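Local coordinates for putative membrane anchored protein (Corynebacterium diphtheriae, PDB 3LSO), which is of unknown function but, as a putative membrane-anchored protein of a pathogenic corynebacterium, is probably tethered to the cell membrane and faces outward, at residues D31-A36 with K42-S47; K100-D105 with G150-I155; G110-N115 with S119-L124; T162-A165 with Y170-N173. One frame throughout, in Å; residues are numbered along the deposited sequence.

Interaction 1: D31-A36 with K42-S47; sequences DCSVSA and KFNQKS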
loop_
_atom_site.group_PDB
_atom_site.type_symbol
_atom_site.label_atom_id
_atom_site.label_comp_id
_atom_site.label_asym_id
_atom_site.label_seq_id
_atom_site.Cartn_x
_atom_site.Cartn_y
_atom_site.Cartn_z
ATOM N N ASP B 31 -30.254 -9.501 -35.518
ATOM C CA ASP B 31 -31.441 -9.675 -36.344
ATOM C C ASP B 31 -32.024 -8.293 -36.626
ATOM O O ASP B 31 -32.670 -7.689 -35.764
ATOM C CB ASP B 31 -32.454 -10.571 -35.632
ATOM C CG ASP B 31 -33.495 -11.165 -36.577
ATOM O OD1 ASP B 31 -33.878 -10.518 -37.586
ATOM O OD2 ASP B 31 -33.941 -12.302 -36.292
ATOM N N CYS B 32 -31.784 -7.795 -37.833
ATOM C CA CYS B 32 -32.168 -6.432 -38.191
ATOM C C CYS B 32 -33.523 -6.346 -38.890
ATOM O O CYS B 32 -33.787 -7.107 -39.812
ATOM C CB CYS B 32 -31.071 -5.795 -39.048
ATOM S SG CYS B 32 -29.481 -5.666 -38.165
ATOM N N SER B 33 -34.384 -5.449 -38.415
ATOM C CA SER B 33 -35.621 -5.094 -39.113
ATOM C C SER B 33 -35.497 -3.723 -39.749
ATOM O O SER B 33 -35.075 -2.756 -39.103
ATOM C CB SER B 33 -36.829 -5.066 -38.170
ATOM O OG SER B 33 -37.136 -6.351 -37.695
ATOM N N VAL B 34 -35.887 -3.653 -41.014
ATOM C CA VAL B 34 -36.017 -2.389 -41.720
ATOM C C VAL B 34 -37.489 -2.076 -41.899
ATOM O O VAL B 34 -38.290 -2.947 -42.236
ATOM C CB VAL B 34 -35.379 -2.462 -43.103
ATOM C CG1 VAL B 34 -35.458 -1.091 -43.793
ATOM C CG2 VAL B 34 -33.936 -2.975 -43.000
ATOM N N SER B 35 -37.840 -0.828 -41.638
ATOM C CA SER B 35 -39.174 -0.309 -41.917
ATOM C C SER B 35 -39.022 0.972 -42.745
ATOM O O SER B 35 -38.434 1.963 -42.305
ATOM C CB SER B 35 -39.943 -0.053 -40.623
ATOM O OG SER B 35 -41.295 0.277 -40.896
ATOM N N ALA B 36 -39.513 0.923 -43.971
ATOM C CA ALA B 36 -39.431 2.058 -44.880
ATOM C C ALA B 36 -40.812 2.471 -45.353
ATOM O O ALA B 36 -41.768 1.682 -45.304
ATOM C CB ALA B 36 -38.556 1.715 -46.082
ATOM N N LYS B 42 -41.548 -3.361 -45.410
ATOM C CA LYS B 42 -40.869 -4.017 -44.303
ATOM C C LYS B 42 -40.058 -5.177 -44.849
ATOM O O LYS B 42 -40.590 -6.023 -45.565
ATOM C CB LYS B 42 -41.887 -4.494 -43.251
ATOM C CG LYS B 42 -42.613 -3.346 -42.551
ATOM C CD LYS B 42 -43.561 -3.772 -41.431
ATOM C CE LYS B 42 -43.893 -2.546 -40.570
ATOM N NZ LYS B 42 -45.143 -2.631 -39.759
ATOM N N PHE B 43 -38.763 -5.179 -44.576
ATOM C CA PHE B 43 -37.959 -6.372 -44.774
ATOM C C PHE B 43 -37.013 -6.563 -43.571
ATOM O O PHE B 43 -37.046 -5.783 -42.615
ATOM C CB PHE B 43 -37.272 -6.404 -46.161
ATOM C CG PHE B 43 -36.170 -5.401 -46.327
ATOM C CD1 PHE B 43 -34.844 -5.768 -46.119
ATOM C CD2 PHE B 43 -36.452 -4.087 -46.685
ATOM C CE1 PHE B 43 -33.810 -4.836 -46.248
ATOM C CE2 PHE B 43 -35.422 -3.147 -46.823
ATOM C CZ PHE B 43 -34.097 -3.529 -46.608
ATOM N N ASN B 44 -36.150 -7.571 -43.636
ATOM C CA ASN B 44 -35.744 -8.275 -42.440
ATOM C C ASN B 44 -34.507 -9.124 -42.720
ATOM O O ASN B 44 -34.537 -9.995 -43.596
ATOM C CB ASN B 44 -36.946 -9.164 -42.081
ATOM C CG ASN B 44 -36.737 -9.959 -40.863
ATOM O OD1 ASN B 44 -36.564 -9.403 -39.782
ATOM N ND2 ASN B 44 -36.769 -11.273 -41.003
ATOM N N GLN B 45 -33.416 -8.890 -41.999
ATOM C CA GLN B 45 -32.180 -9.629 -42.295
ATOM C C GLN B 45 -31.276 -9.957 -41.111
ATOM O O GLN B 45 -30.834 -9.065 -40.394
ATOM C CB GLN B 45 -31.360 -8.889 -43.354
ATOM C CG GLN B 45 -30.460 -9.818 -44.180
ATOM C CD GLN B 45 -29.322 -9.084 -44.872
ATOM O OE1 GLN B 45 -29.066 -7.902 -44.602
ATOM N NE2 GLN B 45 -28.621 -9.786 -45.759
ATOM N N LYS B 46 -30.995 -11.246 -40.943
ATOM C CA LYS B 46 -30.044 -11.717 -39.943
ATOM C C LYS B 46 -28.628 -11.396 -40.382
ATOM O O LYS B 46 -28.300 -11.516 -41.559
ATOM C CB LYS B 46 -30.186 -13.227 -39.706
ATOM C CG LYS B 46 -31.175 -13.609 -38.605
ATOM C CD LYS B 46 -31.057 -15.074 -38.193
ATOM C CE LYS B 46 -31.660 -16.004 -39.237
ATOM N NZ LYS B 46 -32.987 -15.496 -39.693
ATOM N N SER B 47 -27.796 -11.004 -39.417
ATOM C CA SER B 47 -26.425 -10.564 -39.682
ATOM C C SER B 47 -25.442 -10.814 -38.512
ATOM O O SER B 47 -25.710 -11.641 -37.624
ATOM C CB SER B 47 -26.440 -9.089 -40.058
ATOM O OG SER B 47 -25.170 -8.681 -40.502
#
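V34 and F43 form the tight part of this antiparallel contact. They are a hydrogen-bonded pair whose side chains lie side by side and point the same way. F43 takes a first torsion of 70°, which sets CG between its own backbone N and carbonyl carbon and lays one ring face over V34. The V34 CB sits 3.9 Å from the centroid of the F43 ring, a CH-pi contact over the face. The two methyls divide the far rim: V34 CG2 is 3.7 Å from F43 CZ, while CG1 meets CE2. A beta-branched valine suits this place, because its broad top covers a phenyl face. Next along, C32 and Q45 make the second hydrogen-bonded pair, with Q45 N to C32 O at 2.8 Å and C32 N to Q45 O at 3.0 Å.

The other face, with D31, S33, S35, K42, N44 and K46, is polar and loosely packed, as suits residues facing solvent. D31 OD2 rests against the methylene CG of K46 at 3.8 Å, but the K46 NZ stays 4.8 Å from D31 OD2, so their attraction is probably modest. At the far end S35 OG lies beside the extended chain of K42, touching CE.

The pair forms a beta hairpin, with strand 25-36 held between 41-54 and 170-177. The disulfide from C32 to C176 fastens it to strand 170-177, where V34 also leans on A172 and T174. On the other flank, Q45 packs on V76 of strand 64-77.

Interaction 2: K100-D105 with G150-I155; sequences KNVKLD and GTLTFI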
loop_
_atom_site.group_PDB
_atom_site.type_symbol
_atom_site.label_atom_id
_atom_site.label_comp_id
_atom_site.label_asym_id
_atom_site.label_seq_id
_atom_site.Cartn_x
_atom_site.Cartn_y
_atom_site.Cartn_z
ATOM N N LYS B 100 -24.690 0.981 -13.913
ATOM C CA LYS B 100 -24.892 2.296 -13.301
ATOM C C LYS B 100 -23.681 2.860 -12.547
ATOM O O LYS B 100 -23.825 3.825 -11.811
ATOM C CB LYS B 100 -26.164 2.284 -12.419
ATOM C CG LYS B 100 -27.469 2.499 -13.222
ATOM C CD LYS B 100 -28.676 1.751 -12.649
ATOM C CE LYS B 100 -29.693 1.413 -13.761
ATOM N NZ LYS B 100 -30.926 0.737 -13.255
ATOM N N ASN B 101 -22.494 2.291 -12.768
ATOM C CA ASN B 101 -21.284 2.644 -12.001
ATOM C C ASN B 101 -20.310 3.559 -12.768
ATOM O O ASN B 101 -19.127 3.687 -12.416
ATOM C CB ASN B 101 -20.596 1.345 -11.561
ATOM C CG ASN B 101 -19.458 1.557 -10.555
ATOM O OD1 ASN B 101 -19.389 2.566 -9.833
ATOM N ND2 ASN B 101 -18.560 0.572 -10.498
ATOM N N VAL B 102 -20.817 4.216 -13.803
ATOM C CA VAL B 102 -19.960 4.957 -14.721
ATOM C C VAL B 102 -20.655 6.217 -15.271
ATOM O O VAL B 102 -21.880 6.249 -15.430
ATOM C CB VAL B 102 -19.513 4.036 -15.880
ATOM C CG1 VAL B 102 -20.538 4.053 -16.970
ATOM C CG2 VAL B 102 -18.174 4.445 -16.434
ATOM N N LYS B 103 -19.857 7.250 -15.538
ATOM C CA LYS B 103 -20.334 8.466 -16.187
ATOM C C LYS B 103 -19.309 8.961 -17.237
ATOM O O LYS B 103 -18.128 8.590 -17.194
ATOM C CB LYS B 103 -20.676 9.548 -15.146
ATOM C CG LYS B 103 -19.485 10.301 -14.585
ATOM C CD LYS B 103 -19.880 11.186 -13.411
ATOM C CE LYS B 103 -18.894 12.349 -13.224
ATOM N NZ LYS B 103 -18.738 12.731 -11.789
ATOM N N LEU B 104 -19.772 9.777 -18.185
ATOM C CA LEU B 104 -18.909 10.380 -19.209
ATOM C C LEU B 104 -18.025 11.470 -18.625
ATOM O O LEU B 104 -18.470 12.256 -17.788
ATOM C CB LEU B 104 -19.761 10.977 -20.332
ATOM C CG LEU B 104 -20.746 10.007 -20.986
ATOM C CD1 LEU B 104 -21.945 10.711 -21.624
ATOM C CD2 LEU B 104 -20.027 9.177 -22.006
ATOM N N ASP B 105 -16.781 11.522 -19.082
ATOM C CA ASP B 105 -15.871 12.580 -18.680
ATOM C C ASP B 105 -15.781 13.660 -19.769
ATOM O O ASP B 105 -15.062 13.488 -20.754
ATOM C CB ASP B 105 -14.487 12.002 -18.359
ATOM C CG ASP B 105 -13.667 12.912 -17.447
ATOM O OD1 ASP B 105 -14.205 13.936 -16.952
ATOM O OD2 ASP B 105 -12.474 12.602 -17.217
ATOM N N GLY B 150 -15.054 -1.172 -7.516
ATOM C CA GLY B 150 -15.770 -2.387 -7.878
ATOM C C GLY B 150 -15.443 -2.943 -9.251
ATOM O O GLY B 150 -14.274 -3.119 -9.607
ATOM N N THR B 151 -16.489 -3.235 -10.019
ATOM C CA THR B 151 -16.337 -3.922 -11.297
ATOM C C THR B 151 -17.223 -3.288 -12.353
ATOM O O THR B 151 -18.349 -2.891 -12.065
ATOM C CB THR B 151 -16.705 -5.425 -11.179
ATOM O OG1 THR B 151 -16.051 -5.996 -10.042
ATOM C CG2 THR B 151 -16.283 -6.196 -12.424
ATOM N N LEU B 152 -16.705 -3.191 -13.570
ATOM C CA LEU B 152 -17.466 -2.683 -14.702
ATOM C C LEU B 152 -17.658 -3.798 -15.691
ATOM O O LEU B 152 -16.686 -4.464 -16.066
ATOM C CB LEU B 152 -16.729 -1.536 -15.371
ATOM C CG LEU B 152 -16.717 -0.291 -14.506
ATOM C CD1 LEU B 152 -15.993 0.830 -15.220
ATOM C CD2 LEU B 152 -18.136 0.110 -14.167
ATOM N N THR B 153 -18.907 -3.996 -16.118
ATOM C CA THR B 153 -19.227 -5.063 -17.075
ATOM C C THR B 153 -20.028 -4.538 -18.264
ATOM O O THR B 153 -21.129 -3.989 -18.109
ATOM C CB THR B 153 -19.938 -6.264 -16.404
ATOM O OG1 THR B 153 -19.273 -6.597 -15.177
ATOM C CG2 THR B 153 -19.906 -7.470 -17.321
ATOM N N PHE B 154 -19.459 -4.706 -19.454
ATOM C CA PHE B 154 -20.045 -4.151 -20.663
ATOM C C PHE B 154 -20.747 -5.205 -21.527
ATOM O O PHE B 154 -20.141 -5.785 -22.430
ATOM C CB PHE B 154 -18.997 -3.373 -21.478
ATOM C CG PHE B 154 -18.528 -2.081 -20.833
ATOM C CD1 PHE B 154 -19.129 -1.579 -19.674
ATOM C CD2 PHE B 154 -17.504 -1.345 -21.416
ATOM C CE1 PHE B 154 -18.692 -0.391 -19.095
ATOM C CE2 PHE B 154 -17.061 -0.151 -20.848
ATOM C CZ PHE B 154 -17.658 0.324 -19.687
ATOM N N ILE B 155 -22.027 -5.438 -21.231
ATOM C CA ILE B 155 -22.905 -6.316 -22.003
ATOM C C ILE B 155 -23.407 -5.534 -23.210
ATOM O O ILE B 155 -23.503 -4.321 -23.140
ATOM C CB ILE B 155 -24.144 -6.731 -21.152
ATOM C CG1 ILE B 155 -23.736 -7.158 -19.738
ATOM C CG2 ILE B 155 -24.970 -7.831 -21.836
ATOM C CD1 ILE B 155 -22.679 -8.248 -19.681
#
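N101 carries its CG on the far side of CB from its own backbone N (chi1 -170°), and L152 holds CG beside its backbone N; a chi2 of -179° extends the CD1 branch of L152, which turns CD2 off to the side, against N101. The two side chains cross at about a right angle, so one methyl is laid against the stem and amide of the asparagine. L152 CD2 is 3.7 Å from N101 ND2 and 3.8 Å from N101 CB. Leucine suits this position, since its forked end offers one methyl, CD2, to N101 and the other, CD1, to V102.

N101 ND2 also lies 3.8 Å from T151 O, a distance too long to count as a bond. The polar end of N101 is served elsewhere: its OD1 accepts the backbone N-H of T148. That bond would hold the amide in place against the leucine. On the other branch, V102 CG2 meets L152 CD1 at 4.4 Å, a light apolar contact between two buried residues. G150 has backbone angles that suit glycine, and its strand begins there.

Strand 102-104 does not pair with strand 150-167: the nearest CA atoms, of N101 and L152, stand 7.1 Å apart. Segment 100-105 instead bonds through its backbone to strand 132-146 (K103 with Q145, D105 with R143), whereas L152 bonds to V187 of strand 185-190. V102 also packs on L144 of strand 132-146 and on L113 of strand 111-114.

Interaction 3: G110-N115 with S119-L124; sequences GLSLSN and SINDHL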
loop_
_atom_site.group_PDB
_atom_site.type_symbol
_atom_site.label_atom_id
_atom_site.label_comp_id
_atom_site.label_asym_id
_atom_site.label_seq_id
_atom_site.Cartn_x
_atom_site.Cartn_y
_atom_site.Cartn_z
ATOM N N GLY B 110 -21.940 13.335 -29.898
ATOM C CA GLY B 110 -22.710 12.134 -30.183
ATOM C C GLY B 110 -22.736 11.039 -29.127
ATOM O O GLY B 110 -23.158 9.930 -29.415
ATOM N N LEU B 111 -22.288 11.312 -27.910
ATOM C CA LEU B 111 -22.417 10.319 -26.851
ATOM C C LEU B 111 -23.348 10.773 -25.735
ATOM O O LEU B 111 -23.384 11.962 -25.362
ATOM C CB LEU B 111 -21.055 9.911 -26.283
ATOM C CG LEU B 111 -19.890 9.736 -27.259
ATOM C CD1 LEU B 111 -18.632 9.381 -26.505
ATOM C CD2 LEU B 111 -20.164 8.686 -28.296
ATOM N N SER B 112 -24.103 9.812 -25.213
ATOM C CA SER B 112 -24.994 10.055 -24.088
ATOM C C SER B 112 -25.087 8.818 -23.203
ATOM O O SER B 112 -24.824 7.699 -23.647
ATOM C CB SER B 112 -26.378 10.474 -24.585
ATOM O OG SER B 112 -26.908 9.509 -25.480
ATOM N N LEU B 113 -25.469 9.030 -21.950
ATOM C CA LEU B 113 -25.491 7.976 -20.967
ATOM C C LEU B 113 -26.720 8.084 -20.089
ATOM O O LEU B 113 -26.774 8.882 -19.162
ATOM C CB LEU B 113 -24.213 8.026 -20.129
ATOM C CG LEU B 113 -23.884 6.959 -19.074
ATOM C CD1 LEU B 113 -24.311 5.578 -19.483
ATOM C CD2 LEU B 113 -22.406 6.958 -18.836
ATOM N N SER B 114 -27.713 7.260 -20.377
ATOM C CA SER B 114 -28.938 7.273 -19.603
ATOM C C SER B 114 -29.236 5.914 -18.972
ATOM O O SER B 114 -29.357 4.904 -19.678
ATOM C CB SER B 114 -30.110 7.719 -20.481
ATOM O OG SER B 114 -31.302 7.796 -19.721
ATOM N N ASN B 115 -29.357 5.902 -17.642
ATOM C CA ASN B 115 -29.878 4.735 -16.926
ATOM C C ASN B 115 -29.108 3.460 -17.344
ATOM O O ASN B 115 -29.688 2.450 -17.775
ATOM C CB ASN B 115 -31.409 4.633 -17.154
ATOM C CG ASN B 115 -32.060 3.470 -16.405
ATOM O OD1 ASN B 115 -31.854 3.282 -15.199
ATOM N ND2 ASN B 115 -32.862 2.689 -17.125
ATOM N N SER B 119 -25.132 5.227 -25.252
ATOM C CA SER B 119 -25.534 5.315 -26.632
ATOM C C SER B 119 -24.473 6.050 -27.434
ATOM O O SER B 119 -24.065 7.153 -27.075
ATOM C CB SER B 119 -26.887 5.999 -26.736
ATOM O OG SER B 119 -27.449 5.779 -28.020
ATOM N N ILE B 120 -24.006 5.410 -28.495
ATOM C CA ILE B 120 -23.040 5.999 -29.404
ATOM C C ILE B 120 -23.782 6.425 -30.669
ATOM O O ILE B 120 -24.134 5.602 -31.528
ATOM C CB ILE B 120 -21.914 5.010 -29.747
ATOM C CG1 ILE B 120 -21.286 4.460 -28.465
ATOM C CG2 ILE B 120 -20.860 5.675 -30.635
ATOM C CD1 ILE B 120 -20.329 3.313 -28.687
ATOM N N ASN B 121 -24.022 7.726 -30.772
ATOM C CA ASN B 121 -24.901 8.244 -31.786
ATOM C C ASN B 121 -24.180 8.817 -32.982
ATOM O O ASN B 121 -23.096 9.377 -32.848
ATOM C CB ASN B 121 -25.842 9.258 -31.167
ATOM C CG ASN B 121 -26.633 8.668 -30.038
ATOM O OD1 ASN B 121 -27.176 7.581 -30.162
ATOM N ND2 ASN B 121 -26.684 9.363 -28.919
ATOM N N ASP B 122 -24.791 8.625 -34.155
ATOM C CA ASP B 122 -24.438 9.315 -35.408
ATOM C C ASP B 122 -22.949 9.191 -35.763
ATOM O O ASP B 122 -22.340 10.116 -36.284
ATOM C CB ASP B 122 -24.929 10.789 -35.378
ATOM C CG ASP B 122 -26.454 10.926 -35.032
ATOM O OD1 ASP B 122 -27.202 9.912 -34.946
ATOM O OD2 ASP B 122 -26.913 12.074 -34.847
ATOM N N HIS B 123 -22.387 8.024 -35.464
ATOM C CA HIS B 123 -20.982 7.705 -35.681
ATOM C C HIS B 123 -20.814 6.770 -36.871
ATOM O O HIS B 123 -19.707 6.601 -37.374
ATOM C CB HIS B 123 -20.419 7.003 -34.439
ATOM C CG HIS B 123 -19.568 7.880 -33.572
ATOM N ND1 HIS B 123 -20.059 8.993 -32.921
ATOM C CD2 HIS B 123 -18.259 7.796 -33.234
ATOM C CE1 HIS B 123 -19.087 9.564 -32.233
ATOM N NE2 HIS B 123 -17.986 8.856 -32.404
ATOM N N LEU B 124 -21.911 6.144 -37.292
ATOM C CA LEU B 124 -21.890 5.158 -38.369
ATOM C C LEU B 124 -22.004 5.794 -39.744
ATOM O O LEU B 124 -22.756 6.739 -39.942
ATOM C CB LEU B 124 -23.019 4.150 -38.173
ATOM C CG LEU B 124 -22.777 3.150 -37.046
ATOM C CD1 LEU B 124 -24.063 2.480 -36.601
ATOM C CD2 LEU B 124 -21.769 2.121 -37.499
#
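G110, L111 and S112 run antiparallel to S119, I120 and N121, the strand axes 5.2 Å apart at their closest and 155° between their directions. S112 and S119 form a hydrogen-bonded pair, S119 N reaching S112 O at 3.0 Å and S112 N reaching S119 O. Before them, G110 O accepts N121 N at 2.7 Å. Glycine suits G110, whose positive phi brings the chain into the strand.

L111 and I120 are a non-hydrogen-bonded pair with side chains side by side and pointing the same way. L111 CD2 meets I120 CG2 at 3.9 Å, and this pair makes the apolar face. I120 CG2 also stands over one face of the H123 ring, toward its rim. The imidazole is steadied by its own turn: H123 ND1 donates to N121 O at 3.1 Å, in the plane of the ring, though above the plane of the carbonyl.

This is a beta hairpin of strands 111-114 and 117-129, with a tight two-residue connection in which N115 has a positive phi, a conformation asparagine tolerates well. It belongs to the N-terminal domain, whose family falls in the immunoglobulin-like E-set group.

On the opposite face sit S112 and S119, with the amide of N121 beside them. S119 OG donates to N121 OD1 at 2.8 Å, and S112 OG lies 3.7 Å from S119 CB. Both N121 OD1 and S119 OG are also hydrogen-bonded to S93 OG of strand 87-97, while on the apolar side L111 touches V142 of strand 132-146.

Interaction 4: T162-A165 with Y170-N173; sequences TNTA and YTAN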
loop_
_atom_site.group_PDB
_atom_site.type_symbol
_atom_site.label_atom_id
_atom_site.label_comp_id
_atom_site.label_asym_id
_atom_site.label_seq_id
_atom_site.Cartn_x
_atom_site.Cartn_y
_atom_site.Cartn_z
ATOM N N THR B 162 -29.549 0.791 -33.890
ATOM C CA THR B 162 -30.640 1.378 -34.656
ATOM C C THR B 162 -30.043 2.435 -35.546
ATOM O O THR B 162 -29.128 3.158 -35.133
ATOM C CB THR B 162 -31.671 2.112 -33.791
ATOM O OG1 THR B 162 -31.088 3.324 -33.286
ATOM C CG2 THR B 162 -32.213 1.252 -32.642
ATOM N N ASN B 163 -30.549 2.531 -36.769
ATOM C CA ASN B 163 -30.181 3.638 -37.626
ATOM C C ASN B 163 -31.391 4.106 -38.396
ATOM O O ASN B 163 -32.455 3.464 -38.356
ATOM C CB ASN B 163 -29.023 3.275 -38.561
ATOM C CG ASN B 163 -29.466 2.447 -39.735
ATOM O OD1 ASN B 163 -29.819 1.276 -39.590
ATOM N ND2 ASN B 163 -29.462 3.049 -40.908
ATOM N N THR B 164 -31.216 5.239 -39.072
ATOM C CA THR B 164 -32.222 5.813 -39.948
ATOM C C THR B 164 -31.538 6.303 -41.196
ATOM O O THR B 164 -30.604 7.091 -41.137
ATOM C CB THR B 164 -33.007 6.931 -39.248
ATOM O OG1 THR B 164 -33.722 6.347 -38.146
ATOM C CG2 THR B 164 -33.983 7.606 -40.211
ATOM N N ALA B 165 -32.012 5.797 -42.321
ATOM C CA ALA B 165 -31.383 6.031 -43.592
ATOM C C ALA B 165 -32.303 6.814 -44.499
ATOM O O ALA B 165 -33.507 6.551 -44.569
ATOM C CB ALA B 165 -31.004 4.713 -44.248
ATOM N N TYR B 170 -36.989 8.393 -49.664
ATOM C CA TYR B 170 -37.622 7.498 -48.705
ATOM C C TYR B 170 -36.869 7.564 -47.408
ATOM O O TYR B 170 -35.692 7.891 -47.410
ATOM C CB TYR B 170 -37.626 6.057 -49.212
ATOM C CG TYR B 170 -38.683 5.782 -50.240
ATOM C CD1 TYR B 170 -40.000 5.538 -49.865
ATOM C CD2 TYR B 170 -38.374 5.773 -51.596
ATOM C CE1 TYR B 170 -40.989 5.280 -50.821
ATOM C CE2 TYR B 170 -39.354 5.509 -52.561
ATOM C CZ TYR B 170 -40.661 5.266 -52.161
ATOM O OH TYR B 170 -41.631 5.028 -53.105
ATOM N N THR B 171 -37.545 7.254 -46.305
ATOM C CA THR B 171 -36.900 7.140 -45.000
ATOM C C THR B 171 -37.026 5.710 -44.512
ATOM O O THR B 171 -38.128 5.167 -44.478
ATOM C CB THR B 171 -37.564 8.077 -43.992
ATOM O OG1 THR B 171 -37.251 9.419 -44.336
ATOM C CG2 THR B 171 -37.060 7.832 -42.604
ATOM N N ALA B 172 -35.907 5.099 -44.136
ATOM C CA ALA B 172 -35.943 3.742 -43.579
ATOM C C ALA B 172 -35.351 3.636 -42.174
ATOM O O ALA B 172 -34.241 4.124 -41.918
ATOM C CB ALA B 172 -35.269 2.753 -44.513
ATOM N N ASN B 173 -36.093 2.989 -41.274
ATOM C CA ASN B 173 -35.637 2.792 -39.906
ATOM C C ASN B 173 -35.208 1.357 -39.704
ATOM O O ASN B 173 -36.016 0.447 -39.780
ATOM C CB ASN B 173 -36.730 3.159 -38.899
ATOM C CG ASN B 173 -37.213 4.592 -39.050
ATOM O OD1 ASN B 173 -36.418 5.546 -39.058
ATOM N ND2 ASN B 173 -38.532 4.754 -39.170
#
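T164 and N173 face each other as a non-hydrogen-bonded pair, their side chains side by side and pointing the same way. The hydroxyl of T164 donates to the amide oxygen of N173, OG1 to OD1 at 3.0 Å, and it arrives in the carbonyl plane on a lone pair. This aim follows from the torsion of T164: at chi1 -64° OG1 lies beside the backbone N, from where it meets N173 OD1. The T164 CG2 lies close to the same oxygen, 3.4 Å from N173 OD1. That methyl also turns toward T171, its CG2 meeting the CG2 of T171 at 3.9 Å on the diagonal. Threonine suits both tasks, with a hydroxyl for the amide and a methyl for its neighbour.

The other face is carried by A165 and A172, a hydrogen-bonded pair. A165 N to A172 O and A172 N to A165 O are both 2.8 Å and nearly straight. Each methyl stays close to the backbone opposite, the CB of A165 lying 4.0 Å from A172 O. Alanine suits the A172 site, because strand 25-36 comes in here and V34 and A36 press against its CB. On the other edge of strand 150-167 runs strand 87-97, where T164 O accepts a hydrogen bond from T90 OG1.

Two antiparallel strands adjacent in sequence and joined by a two-residue connection form a tight beta hairpin; here their directions are 173° apart. Strands 150-167 and 170-177 thus make one of the hairpins of this N-terminal domain, whose family belongs to the E-set clan.

How the interactions relate
From the N terminus, interaction 1 comes first and closes a short hairpin between strands 25-36 and 41-54. Interaction 2 then closes a long loop of 44 residues, from the strand 102-104 region to the start of strand 150-167. Interaction 3 falls within that loop and closes a small hairpin, whose L113 packs against V102 and L104 of interaction 2. Interaction 4 comes last as a third hairpin, formed at the far end of strand 150-167; none of the contacts cross. Interactions 1 and 4 touch through S35 and N173, joining strands 25-36 and 170-177. Interactions 2 and 4 share strand 150-167, which thus takes part near both its ends.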